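Local coordinates for extracellular ligand-binding receptor (Sphaerobacter thermophilus, PDB 4ZPJ), which probably serves as the substrate-binding receptor of an ABC transporter, capturing a ligand outside the cell membrane for delivery to the transporter, at residues V171-G176 against G306-A311; D225-P230 against G237-R242; I264-Q269 against I279-S284; G345-E350 against E367-V372. One frame throughout, in Å; residues are numbered along the deposited sequence.

Overall arrangement
Along the chain, contact 1 opens first, contacts 2 and 3 follow within the residues between its two segments, and contact 4 comes after it has closed. Contacts 2 and 3, with centres about 12 Å apart, back the same parallel sheet, and Leu240 of the one packs on Phe266 of the other. Contact 4 lies on the opposite side of the chain's centre, about 43 Å from contact 2 between centres, where helices 336-354 and 362-371 meet. Contact 1 sits close to the middle of the chain and touches contact 4 through Val171 and Val347. This agrees with the two-lobed build of periplasmic binding proteins, contact 1 lying between the lobes.

Contact 1 of 4, residues V171-G176 against G306-A311; sequences VSFANG and GTLYTA
Phe173 carries its ring between its own backbone N and carbonyl carbon (chi1 44°), and Leu308, turned well off a staggered position (chi1 -140°), sends one methyl to that ring and the other to the backbone just before it. The touch is at the ring's rim: Leu308 CD2 lies near the ring plane, 3.7 Å from Phe173 CD2, and the two side chains run at about a right angle. Leu308 CD1 is the nearer of the two methyls to Ser172 O, at 3.5 Å, though CD2 touches that oxygen too. A forked, flexible leucine suits this place because its two tips together cover an aromatic edge and a peptide oxygen. The Ser172 hydroxyl lies over one face of the Phe173 ring, toward its rim, and is hydrogen-bonded to Asn151 O; Tyr178 meets the ring edge-to-face. Segment 171-176 follows strand 168-170 of one sheet and leads to helix 180-188, while 306-311 leaves strand 304-307 of another, a placement near the middle of the chain consistent with the connections between the two lobes of a periplasmic binding protein. With an alanine here in place of Leu308, both methyls go and a gap would probably open beside the Phe173 edge and Ser172 O. Apolar contact with a ring edge and a carbonyl oxygen holds the two segments close but sets no bond direction between them.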
loop_
_atom_site.group_PDB
_atom_site.type_symbol
_atom_site.label_atom_id
_atom_site.label_comp_id
_atom_site.label_asym_id
_atom_site.label_seq_id
_atom_site.Cartn_x
_atom_site.Cartn_y
_atom_site.Cartn_z
ATOM N N VAL A 171 -0.923 -8.407 -1.983
ATOM C CA VAL A 171 -1.273 -8.271 -0.555
ATOM C C VAL A 171 -1.253 -6.807 -0.110
ATOM O O VAL A 171 -1.526 -6.502 1.062
ATOM C CB VAL A 171 -0.341 -9.060 0.371
ATOM C CG1 VAL A 171 -0.416 -10.549 0.101
ATOM C CG2 VAL A 171 1.087 -8.580 0.241
ATOM N N SER A 172 -0.883 -5.899 -1.009
ATOM C CA SER A 172 -0.867 -4.472 -0.654
ATOM C C SER A 172 -2.222 -3.761 -0.975
ATOM O O SER A 172 -3.102 -3.551 -0.105
ATOM C CB SER A 172 0.313 -3.822 -1.366
ATOM O OG SER A 172 0.246 -4.056 -2.759
ATOM N N PHE A 173 -2.429 -3.432 -2.226
ATOM C CA PHE A 173 -3.633 -2.717 -2.591
ATOM C C PHE A 173 -3.618 -2.618 -4.089
ATOM O O PHE A 173 -2.556 -2.753 -4.703
ATOM C CB PHE A 173 -3.657 -1.277 -1.993
ATOM C CG PHE A 173 -2.357 -0.557 -2.119
ATOM C CD1 PHE A 173 -2.054 0.153 -3.264
ATOM C CD2 PHE A 173 -1.415 -0.606 -1.112
ATOM C CE1 PHE A 173 -0.837 0.803 -3.424
ATOM C CE2 PHE A 173 -0.179 0.029 -1.259
ATOM C CZ PHE A 173 0.101 0.739 -2.410
ATOM N N ALA A 174 -4.793 -2.463 -4.693
ATOM C CA ALA A 174 -4.786 -1.803 -6.009
ATOM C C ALA A 174 -4.825 -0.296 -5.721
ATOM O O ALA A 174 -5.517 0.119 -4.775
ATOM C CB ALA A 174 -5.993 -2.232 -6.818
ATOM N N ASN A 175 -4.108 0.519 -6.477
ATOM C CA ASN A 175 -4.124 1.973 -6.239
ATOM C C ASN A 175 -5.518 2.508 -6.023
ATOM O O ASN A 175 -6.423 2.220 -6.791
ATOM C CB ASN A 175 -3.559 2.728 -7.447
ATOM C CG ASN A 175 -2.087 2.545 -7.580
ATOM O OD1 ASN A 175 -1.407 2.504 -6.603
ATOM N ND2 ASN A 175 -1.626 2.332 -8.760
ATOM N N GLY A 176 -5.653 3.313 -5.007
ATOM C CA GLY A 176 -6.910 3.871 -4.608
ATOM C C GLY A 176 -7.704 3.105 -3.551
ATOM O O GLY A 176 -8.706 3.620 -3.000
ATOM N N GLY A 306 -8.100 7.771 4.647
ATOM C CA GLY A 306 -8.123 6.328 4.605
ATOM C C GLY A 306 -6.725 5.794 4.551
ATOM O O GLY A 306 -5.848 6.369 3.897
ATOM N N THR A 307 -6.488 4.703 5.246
ATOM C CA THR A 307 -5.197 4.038 5.180
ATOM C C THR A 307 -5.261 2.533 5.421
ATOM O O THR A 307 -6.246 1.986 5.952
ATOM C CB THR A 307 -4.175 4.646 6.168
ATOM O OG1 THR A 307 -2.815 4.219 5.832
ATOM C CG2 THR A 307 -4.512 4.287 7.603
ATOM N N LEU A 308 -4.187 1.883 5.029
ATOM C CA LEU A 308 -4.030 0.447 5.158
ATOM C C LEU A 308 -3.678 0.085 6.620
ATOM O O LEU A 308 -4.027 -0.972 7.113
ATOM C CB LEU A 308 -2.937 0.010 4.194
ATOM C CG LEU A 308 -3.006 -1.258 3.360
ATOM C CD1 LEU A 308 -4.211 -1.403 2.458
ATOM C CD2 LEU A 308 -1.717 -1.282 2.540
ATOM N N TYR A 309 -2.963 0.965 7.309
ATOM C CA TYR A 309 -2.381 0.605 8.605
ATOM C C TYR A 309 -1.861 1.830 9.300
ATOM O O TYR A 309 -1.328 2.720 8.650
ATOM C CB TYR A 309 -1.211 -0.416 8.497
ATOM C CG TYR A 309 -0.720 -0.839 9.893
ATOM C CD1 TYR A 309 -1.537 -1.522 10.763
ATOM C CD2 TYR A 309 0.512 -0.480 10.345
ATOM C CE1 TYR A 309 -1.132 -1.829 12.058
ATOM C CE2 TYR A 309 0.930 -0.782 11.625
ATOM C CZ TYR A 309 0.113 -1.436 12.482
ATOM O OH TYR A 309 0.569 -1.745 13.778
ATOM N N THR A 310 -2.000 1.845 10.625
ATOM C CA THR A 310 -1.296 2.776 11.489
ATOM C C THR A 310 -0.894 1.984 12.715
ATOM O O THR A 310 -1.678 1.176 13.188
ATOM C CB THR A 310 -2.223 3.927 11.950
ATOM O OG1 THR A 310 -1.616 4.672 12.986
ATOM C CG2 THR A 310 -3.642 3.388 12.453
ATOM N N ALA A 311 0.323 2.264 13.222
ATOM C CA ALA A 311 0.861 1.748 14.442
ATOM C C ALA A 311 0.033 2.050 15.715
ATOM O O ALA A 311 0.189 1.373 16.778
ATOM C CB ALA A 311 2.286 2.230 14.570
#

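Contact 2 of 4, residues D225-P230 against G237-R242; sequences DEVVAP and GPYLQR
Ala229 sets its methyl squarely over the ring of Tyr239: CB stands 3.9 Å from the centroid and only 8° off the ring normal, a CH-pi contact over the face. The small side chain suits the place because it lets the flat ring lie close to the strand. Val227 comes from another direction, its CG1 near the ring plane at the edge, 4.2 Å from Tyr239 CD1. That methyl is anti to the backbone N (chi1 -177°), a position that also puts Val227 CG1 4.3 Å from Arg242 CB. At the far end of the ring Pro230 crosses the tyrosine at about a right angle and places CD 3.4 Å from Tyr239 OH, while Val228 O approaches Tyr239 CE1 obliquely. Strand 222-229 and helix 237-246 belong to a beta-alpha-beta crossover that continues into strand 252-256 of the same parallel sheet; the short segments run antiparallel, at 178°, with axes 9.0 Å apart. Between them Tyr239 contributes the largest buried surface, its ring long enough to stretch from Val227 to Pro230. Val228 points away from this helix and packs on Met209 of helix 203-218 and on Asp201, which binds a zinc ion together with His206.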
loop_
_atom_site.group_PDB
_atom_site.type_symbol
_atom_site.label_atom_id
_atom_site.label_comp_id
_atom_site.label_asym_id
_atom_site.label_seq_id
_atom_site.Cartn_x
_atom_site.Cartn_y
_atom_site.Cartn_z
ATOM N N ASP A 225 -13.648 19.378 -10.416
ATOM C CA ASP A 225 -12.398 19.552 -11.210
ATOM C C ASP A 225 -11.328 18.610 -10.730
ATOM O O ASP A 225 -11.403 18.145 -9.606
ATOM C CB ASP A 225 -11.832 20.996 -11.136
ATOM C CG ASP A 225 -10.955 21.374 -12.384
ATOM O OD1 ASP A 225 -10.538 20.444 -13.096
ATOM O OD2 ASP A 225 -10.693 22.580 -12.677
ATOM N N GLU A 226 -10.356 18.322 -11.603
ATOM C CA GLU A 226 -9.136 17.573 -11.275
ATOM C C GLU A 226 -7.964 18.492 -11.567
ATOM O O GLU A 226 -7.879 19.066 -12.645
ATOM C CB GLU A 226 -8.988 16.322 -12.150
ATOM C CG GLU A 226 -10.181 15.357 -12.159
ATOM C CD GLU A 226 -9.906 14.036 -12.912
ATOM O OE1 GLU A 226 -10.843 13.197 -13.002
ATOM O OE2 GLU A 226 -8.776 13.814 -13.429
ATOM N N VAL A 227 -7.070 18.634 -10.597
ATOM C CA VAL A 227 -5.866 19.396 -10.755
ATOM C C VAL A 227 -4.646 18.500 -10.511
ATOM O O VAL A 227 -4.426 17.894 -9.438
ATOM C CB VAL A 227 -5.805 20.601 -9.795
ATOM C CG1 VAL A 227 -4.540 21.433 -10.051
ATOM C CG2 VAL A 227 -7.033 21.486 -9.957
ATOM N N VAL A 228 -3.806 18.482 -11.503
ATOM C CA VAL A 228 -2.651 17.664 -11.484
ATOM C C VAL A 228 -1.380 18.534 -11.460
ATOM O O VAL A 228 -1.356 19.643 -12.009
ATOM C CB VAL A 228 -2.784 16.732 -12.668
ATOM C CG1 VAL A 228 -1.522 16.662 -13.469
ATOM C CG2 VAL A 228 -3.279 15.372 -12.158
ATOM N N ALA A 229 -0.346 18.042 -10.776
ATOM C CA ALA A 229 0.921 18.753 -10.631
ATOM C C ALA A 229 2.063 17.820 -10.986
ATOM O O ALA A 229 1.998 16.676 -10.587
ATOM C CB ALA A 229 1.063 19.229 -9.199
ATOM N N PRO A 230 3.092 18.286 -11.759
ATOM C CA PRO A 230 4.146 17.314 -12.118
ATOM C C PRO A 230 4.829 16.701 -10.914
ATOM O O PRO A 230 4.929 17.326 -9.856
ATOM C CB PRO A 230 5.175 18.143 -12.893
ATOM C CG PRO A 230 4.462 19.395 -13.314
ATOM C CD PRO A 230 3.367 19.629 -12.294
ATOM N N GLY A 237 2.077 26.700 -4.864
ATOM C CA GLY A 237 1.348 27.986 -5.137
ATOM C C GLY A 237 0.354 27.960 -6.296
ATOM O O GLY A 237 -0.834 28.159 -6.107
ATOM N N PRO A 238 0.833 27.684 -7.513
ATOM C CA PRO A 238 -0.090 27.807 -8.644
ATOM C C PRO A 238 -1.188 26.769 -8.576
ATOM O O PRO A 238 -2.338 27.095 -8.828
ATOM C CB PRO A 238 0.823 27.612 -9.878
ATOM C CG PRO A 238 2.208 27.959 -9.374
ATOM C CD PRO A 238 2.200 27.382 -7.966
ATOM N N TYR A 239 -0.843 25.546 -8.188
ATOM C CA TYR A 239 -1.826 24.451 -8.126
ATOM C C TYR A 239 -2.807 24.685 -6.997
ATOM O O TYR A 239 -3.955 24.368 -7.136
ATOM C CB TYR A 239 -1.125 23.108 -8.006
ATOM C CG TYR A 239 -0.131 22.980 -9.120
ATOM C CD1 TYR A 239 -0.549 22.642 -10.406
ATOM C CD2 TYR A 239 1.202 23.310 -8.929
ATOM C CE1 TYR A 239 0.355 22.607 -11.465
ATOM C CE2 TYR A 239 2.119 23.282 -9.987
ATOM C CZ TYR A 239 1.693 22.923 -11.250
ATOM O OH TYR A 239 2.584 22.893 -12.296
ATOM N N LEU A 240 -2.326 25.268 -5.902
ATOM C CA LEU A 240 -3.134 25.674 -4.774
ATOM C C LEU A 240 -4.126 26.737 -5.163
ATOM O O LEU A 240 -5.305 26.655 -4.812
ATOM C CB LEU A 240 -2.260 26.199 -3.634
ATOM C CG LEU A 240 -1.386 25.156 -2.884
ATOM C CD1 LEU A 240 -0.764 25.786 -1.658
ATOM C CD2 LEU A 240 -2.153 23.922 -2.458
ATOM N N GLN A 241 -3.658 27.722 -5.907
ATOM C CA GLN A 241 -4.558 28.734 -6.425
ATOM C C GLN A 241 -5.645 28.066 -7.301
ATOM O O GLN A 241 -6.824 28.323 -7.104
ATOM C CB GLN A 241 -3.779 29.905 -7.084
ATOM C CG GLN A 241 -3.341 30.942 -6.028
ATOM C CD GLN A 241 -2.462 32.097 -6.535
ATOM O OE1 GLN A 241 -2.014 32.936 -5.739
ATOM N NE2 GLN A 241 -2.232 32.161 -7.857
ATOM N N ARG A 242 -5.280 27.149 -8.185
ATOM C CA ARG A 242 -6.297 26.501 -9.015
ATOM C C ARG A 242 -7.271 25.712 -8.175
ATOM O O ARG A 242 -8.493 25.718 -8.439
ATOM C CB ARG A 242 -5.678 25.605 -10.084
ATOM C CG ARG A 242 -4.643 26.342 -10.937
ATOM C CD ARG A 242 -4.282 25.648 -12.247
ATOM N NE ARG A 242 -2.939 26.047 -12.700
ATOM C CZ ARG A 242 -2.310 25.582 -13.786
ATOM N NH1 ARG A 242 -1.087 26.037 -14.084
ATOM N NH2 ARG A 242 -2.887 24.680 -14.581
#

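Contact 3 of 4, residues I264-Q269 against I279-S284; sequences IRFLVQ and IPLIPS
Leu281 CD2 makes both close apolar contacts. In the aliphatic part it meets Leu267 CD2 at 3.6 Å, the two leucines passing at a slant. Leu267 does not start out toward the strand, but with CG anti to its carbonyl carbon (chi1 -79°) the end of the side chain swings nearer to Leu281. The aromatic part uses the same methyl: Phe266 CE2 lies 4.1 Å from Leu281 CD2, the ring taking it obliquely while the side chains slide past each other in opposite directions. Leucine is apt here, since one slim branch tip can sit against the notch formed by Leu267 and Phe266, which are neighbours on the helix. Helix 261-272 links strand 252-256 to strand 281-283, and the contact ties the helix of this beta-alpha-beta unit to its second strand, at one edge of a parallel sheet. Phe266 is also stacked on His198, and its ring packs on Ala255 of the first strand. Leu281 touches Val253 of that same strand, while Leu267 packs on Leu303 and on Ile296 of helix 293-296. A polar link lies close by, where Ile279 O takes a hydrogen bond from the hydroxyl of Tyr270.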
loop_
_atom_site.group_PDB
_atom_site.type_symbol
_atom_site.label_atom_id
_atom_site.label_comp_id
_atom_site.label_asym_id
_atom_site.label_seq_id
_atom_site.Cartn_x
_atom_site.Cartn_y
_atom_site.Cartn_z
ATOM N N ILE A 264 5.017 16.164 1.428
ATOM C CA ILE A 264 5.453 17.044 2.498
ATOM C C ILE A 264 5.318 18.507 2.056
ATOM O O ILE A 264 4.687 19.324 2.795
ATOM C CB ILE A 264 6.905 16.771 2.926
ATOM C CG1 ILE A 264 7.056 15.359 3.489
ATOM C CG2 ILE A 264 7.382 17.818 3.954
ATOM C CD1 ILE A 264 8.509 14.904 3.659
ATOM N N ARG A 265 5.866 18.823 0.870
ATOM C CA ARG A 265 5.784 20.217 0.346
ATOM C C ARG A 265 4.303 20.641 0.089
ATOM O O ARG A 265 3.897 21.761 0.404
ATOM C CB ARG A 265 6.664 20.393 -0.922
ATOM C CG ARG A 265 8.172 20.426 -0.646
ATOM C CD ARG A 265 8.953 20.869 -1.911
ATOM N NE ARG A 265 8.625 19.931 -3.000
ATOM C CZ ARG A 265 9.210 18.737 -3.215
ATOM N NH1 ARG A 265 10.253 18.341 -2.472
ATOM N NH2 ARG A 265 8.773 17.948 -4.207
ATOM N N PHE A 266 3.487 19.730 -0.424
ATOM C CA PHE A 266 2.104 20.075 -0.626
ATOM C C PHE A 266 1.362 20.377 0.702
ATOM O O PHE A 266 0.718 21.436 0.834
ATOM C CB PHE A 266 1.347 18.990 -1.386
ATOM C CG PHE A 266 -0.131 19.263 -1.489
ATOM C CD1 PHE A 266 -0.622 20.095 -2.455
ATOM C CD2 PHE A 266 -1.014 18.722 -0.566
ATOM C CE1 PHE A 266 -1.988 20.369 -2.527
ATOM C CE2 PHE A 266 -2.384 18.996 -0.617
ATOM C CZ PHE A 266 -2.874 19.821 -1.604
ATOM N N LEU A 267 1.431 19.459 1.668
ATOM C CA LEU A 267 0.674 19.666 2.911
ATOM C C LEU A 267 1.134 20.890 3.621
ATOM O O LEU A 267 0.328 21.690 4.063
ATOM C CB LEU A 267 0.780 18.461 3.836
ATOM C CG LEU A 267 -0.163 17.379 3.348
ATOM C CD1 LEU A 267 0.115 16.063 4.011
ATOM C CD2 LEU A 267 -1.592 17.817 3.577
ATOM N N VAL A 268 2.436 21.100 3.672
ATOM C CA VAL A 268 2.957 22.219 4.425
ATOM C C VAL A 268 2.494 23.506 3.730
ATOM O O VAL A 268 2.132 24.472 4.402
ATOM C CB VAL A 268 4.529 22.180 4.545
ATOM C CG1 VAL A 268 5.109 23.560 4.837
ATOM C CG2 VAL A 268 5.006 21.205 5.630
ATOM N N GLN A 269 2.496 23.534 2.403
ATOM C CA GLN A 269 2.155 24.782 1.699
ATOM C C GLN A 269 0.648 24.993 1.689
ATOM O O GLN A 269 0.153 26.118 1.699
ATOM C CB GLN A 269 2.742 24.824 0.286
ATOM C CG GLN A 269 4.283 24.758 0.276
ATOM C CD GLN A 269 4.871 24.720 -1.136
ATOM O OE1 GLN A 269 4.216 25.068 -2.114
ATOM N NE2 GLN A 269 6.096 24.280 -1.241
ATOM N N ILE A 279 -10.542 25.447 3.495
ATOM C CA ILE A 279 -11.022 24.384 2.621
ATOM C C ILE A 279 -10.639 23.000 3.169
ATOM O O ILE A 279 -9.462 22.643 3.206
ATOM C CB ILE A 279 -10.447 24.573 1.217
ATOM C CG1 ILE A 279 -10.990 25.852 0.601
ATOM C CG2 ILE A 279 -10.824 23.438 0.308
ATOM C CD1 ILE A 279 -10.115 26.350 -0.535
ATOM N N PRO A 280 -11.638 22.219 3.598
ATOM C CA PRO A 280 -11.313 20.889 4.137
ATOM C C PRO A 280 -10.554 20.046 3.156
ATOM O O PRO A 280 -10.849 20.043 1.973
ATOM C CB PRO A 280 -12.695 20.262 4.435
ATOM C CG PRO A 280 -13.600 21.471 4.648
ATOM C CD PRO A 280 -13.082 22.522 3.690
ATOM N N LEU A 281 -9.600 19.304 3.670
ATOM C CA LEU A 281 -8.725 18.513 2.833
ATOM C C LEU A 281 -8.701 17.094 3.362
ATOM O O LEU A 281 -8.559 16.897 4.576
ATOM C CB LEU A 281 -7.333 19.105 2.885
ATOM C CG LEU A 281 -6.211 18.251 2.330
ATOM C CD1 LEU A 281 -6.382 18.050 0.848
ATOM C CD2 LEU A 281 -4.899 18.937 2.624
ATOM N N ILE A 282 -8.821 16.115 2.450
ATOM C CA ILE A 282 -8.661 14.729 2.785
ATOM C C ILE A 282 -7.414 14.305 2.046
ATOM O O ILE A 282 -7.401 14.218 0.801
ATOM C CB ILE A 282 -9.859 13.888 2.346
ATOM C CG1 ILE A 282 -11.088 14.294 3.150
ATOM C CG2 ILE A 282 -9.534 12.413 2.471
ATOM C CD1 ILE A 282 -12.361 13.623 2.740
ATOM N N PRO A 283 -6.332 14.104 2.797
ATOM C CA PRO A 283 -5.149 13.588 2.203
ATOM C C PRO A 283 -5.283 12.133 1.972
ATOM O O PRO A 283 -6.022 11.437 2.672
ATOM C CB PRO A 283 -4.072 13.772 3.270
ATOM C CG PRO A 283 -4.700 14.429 4.426
ATOM C CD PRO A 283 -6.196 14.293 4.249
ATOM N N SER A 284 -4.523 11.653 1.007
ATOM C CA SER A 284 -4.326 10.227 0.887
ATOM C C SER A 284 -3.587 9.727 2.120
ATOM O O SER A 284 -2.680 10.412 2.648
ATOM C CB SER A 284 -3.496 9.911 -0.356
ATOM O OG SER A 284 -2.901 8.642 -0.250
#

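Contact 4 of 4, residues G345-E350 against E367-V372; sequences GRVIAE and EALKAV
Leu369, on the last turn of helix 362-371, reaches Val347 across the gap between the helices: its CD2 lies 3.5 Å from Val347 CG1, and the two side chains cross at about a right angle. With CG anti to the carbonyl carbon (chi1 -70°), the leucine carries its end nearer to the other helix than its first bond would suggest. It also packs on Phe169 and Ile148, strands of the mixed sheet on which the helices lie. Three residues on, Val372 has its N bonded to Leu369 O, and its side chain points at helix 336-354. Val372 CG2 sits 3.8 Å from Val347 O and 4.0 Å from Glu350 CB, an apt use of a compact branched residue beside that helix. Were Val372 replaced by an alanine, the two branches lost would probably leave Val347 and Glu350 CB less well covered. Glu350 meets Val372 mainly with CB; its OE2 forms a salt bridge with Arg346 NH2 (3.1 Å), lying in the guanidinium plane, while NH2 approaches from above the carboxylate plane. Arg346 also makes a cation-pi contact with Phe374. The contact across is apolar, and the Arg346-Glu350 charge pair lies within helix 336-354.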
loop_
_atom_site.group_PDB
_atom_site.type_symbol
_atom_site.label_atom_id
_atom_site.label_comp_id
_atom_site.label_asym_id
_atom_site.label_seq_id
_atom_site.Cartn_x
_atom_site.Cartn_y
_atom_site.Cartn_z
ATOM N N GLY A 345 4.754 -11.828 4.268
ATOM C CA GLY A 345 5.464 -12.891 4.929
ATOM C C GLY A 345 4.555 -13.827 5.674
ATOM O O GLY A 345 4.857 -15.028 5.738
ATOM N N ARG A 346 3.459 -13.272 6.217
ATOM C CA ARG A 346 2.477 -14.060 6.962
ATOM C C ARG A 346 1.693 -14.949 6.014
ATOM O O ARG A 346 1.443 -16.104 6.287
ATOM C CB ARG A 346 1.449 -13.181 7.691
ATOM C CG ARG A 346 1.715 -12.830 9.116
ATOM C CD ARG A 346 1.907 -14.012 10.076
ATOM N NE ARG A 346 0.712 -14.772 10.399
ATOM C CZ ARG A 346 -0.251 -14.347 11.207
ATOM N NH1 ARG A 346 -0.208 -13.151 11.772
ATOM N NH2 ARG A 346 -1.275 -15.131 11.445
ATOM N N VAL A 347 1.297 -14.392 4.888
ATOM C CA VAL A 347 0.663 -15.178 3.849
ATOM C C VAL A 347 1.562 -16.377 3.493
ATOM O O VAL A 347 1.091 -17.512 3.406
ATOM C CB VAL A 347 0.454 -14.325 2.593
ATOM C CG1 VAL A 347 0.199 -15.194 1.390
ATOM C CG2 VAL A 347 -0.680 -13.320 2.808
ATOM N N ILE A 348 2.863 -16.126 3.313
ATOM C CA ILE A 348 3.749 -17.156 2.822
ATOM C C ILE A 348 3.836 -18.171 3.896
ATOM O O ILE A 348 3.701 -19.351 3.642
ATOM C CB ILE A 348 5.138 -16.592 2.522
ATOM C CG1 ILE A 348 5.071 -15.817 1.216
ATOM C CG2 ILE A 348 6.138 -17.700 2.413
ATOM C CD1 ILE A 348 6.236 -14.926 0.987
ATOM N N ALA A 349 3.989 -17.697 5.128
ATOM C CA ALA A 349 4.112 -18.573 6.294
ATOM C C ALA A 349 2.872 -19.427 6.520
ATOM O O ALA A 349 2.995 -20.590 6.851
ATOM C CB ALA A 349 4.439 -17.766 7.544
ATOM N N GLU A 350 1.689 -18.857 6.326
ATOM C CA GLU A 350 0.458 -19.597 6.510
ATOM C C GLU A 350 0.299 -20.609 5.394
ATOM O O GLU A 350 -0.142 -21.738 5.634
ATOM C CB GLU A 350 -0.747 -18.660 6.513
ATOM C CG GLU A 350 -0.693 -17.671 7.646
ATOM C CD GLU A 350 -1.346 -18.163 8.938
ATOM O OE1 GLU A 350 -2.366 -18.873 8.885
ATOM O OE2 GLU A 350 -0.854 -17.811 10.020
ATOM N N GLU A 367 -3.544 -23.410 -4.088
ATOM C CA GLU A 367 -4.783 -23.602 -3.400
ATOM C C GLU A 367 -4.591 -23.146 -1.961
ATOM O O GLU A 367 -5.498 -22.527 -1.401
ATOM C CB GLU A 367 -5.334 -25.060 -3.478
ATOM C CG GLU A 367 -5.424 -25.674 -4.901
ATOM C CD GLU A 367 -6.622 -26.616 -5.177
ATOM O OE1 GLU A 367 -7.760 -26.093 -5.290
ATOM O OE2 GLU A 367 -6.440 -27.867 -5.360
ATOM N N ALA A 368 -3.412 -23.382 -1.358
ATOM C CA ALA A 368 -3.203 -22.912 0.037
ATOM C C ALA A 368 -3.140 -21.343 0.108
ATOM O O ALA A 368 -3.787 -20.710 0.968
ATOM C CB ALA A 368 -1.995 -23.572 0.713
ATOM N N LEU A 369 -2.431 -20.723 -0.813
ATOM C CA LEU A 369 -2.409 -19.240 -0.870
ATOM C C LEU A 369 -3.809 -18.671 -1.041
ATOM O O LEU A 369 -4.168 -17.741 -0.312
ATOM C CB LEU A 369 -1.543 -18.732 -1.984
ATOM C CG LEU A 369 -0.085 -18.979 -1.731
ATOM C CD1 LEU A 369 0.654 -19.021 -3.060
ATOM C CD2 LEU A 369 0.516 -17.910 -0.817
ATOM N N LYS A 370 -4.607 -19.235 -1.954
ATOM C CA LYS A 370 -5.977 -18.748 -2.126
ATOM C C LYS A 370 -6.806 -18.764 -0.820
ATOM O O LYS A 370 -7.692 -17.899 -0.615
ATOM C CB LYS A 370 -6.763 -19.542 -3.185
ATOM C CG LYS A 370 -6.392 -19.226 -4.606
ATOM C CD LYS A 370 -7.487 -19.609 -5.617
ATOM C CE LYS A 370 -8.394 -18.410 -5.806
ATOM N NZ LYS A 370 -9.694 -18.794 -6.398
ATOM N N ALA A 371 -6.548 -19.767 0.019
ATOM C CA ALA A 371 -7.303 -19.976 1.266
ATOM C C ALA A 371 -6.712 -19.262 2.483
ATOM O O ALA A 371 -7.252 -19.332 3.573
ATOM C CB ALA A 371 -7.402 -21.490 1.550
ATOM N N VAL A 372 -5.627 -18.531 2.330
ATOM C CA VAL A 372 -5.021 -17.930 3.497
ATOM C C VAL A 372 -5.972 -16.904 4.109
ATOM O O VAL A 372 -6.501 -16.044 3.391
ATOM C CB VAL A 372 -3.668 -17.278 3.160
ATOM C CG1 VAL A 372 -3.229 -16.331 4.255
ATOM C CG2 VAL A 372 -2.624 -18.359 2.992
#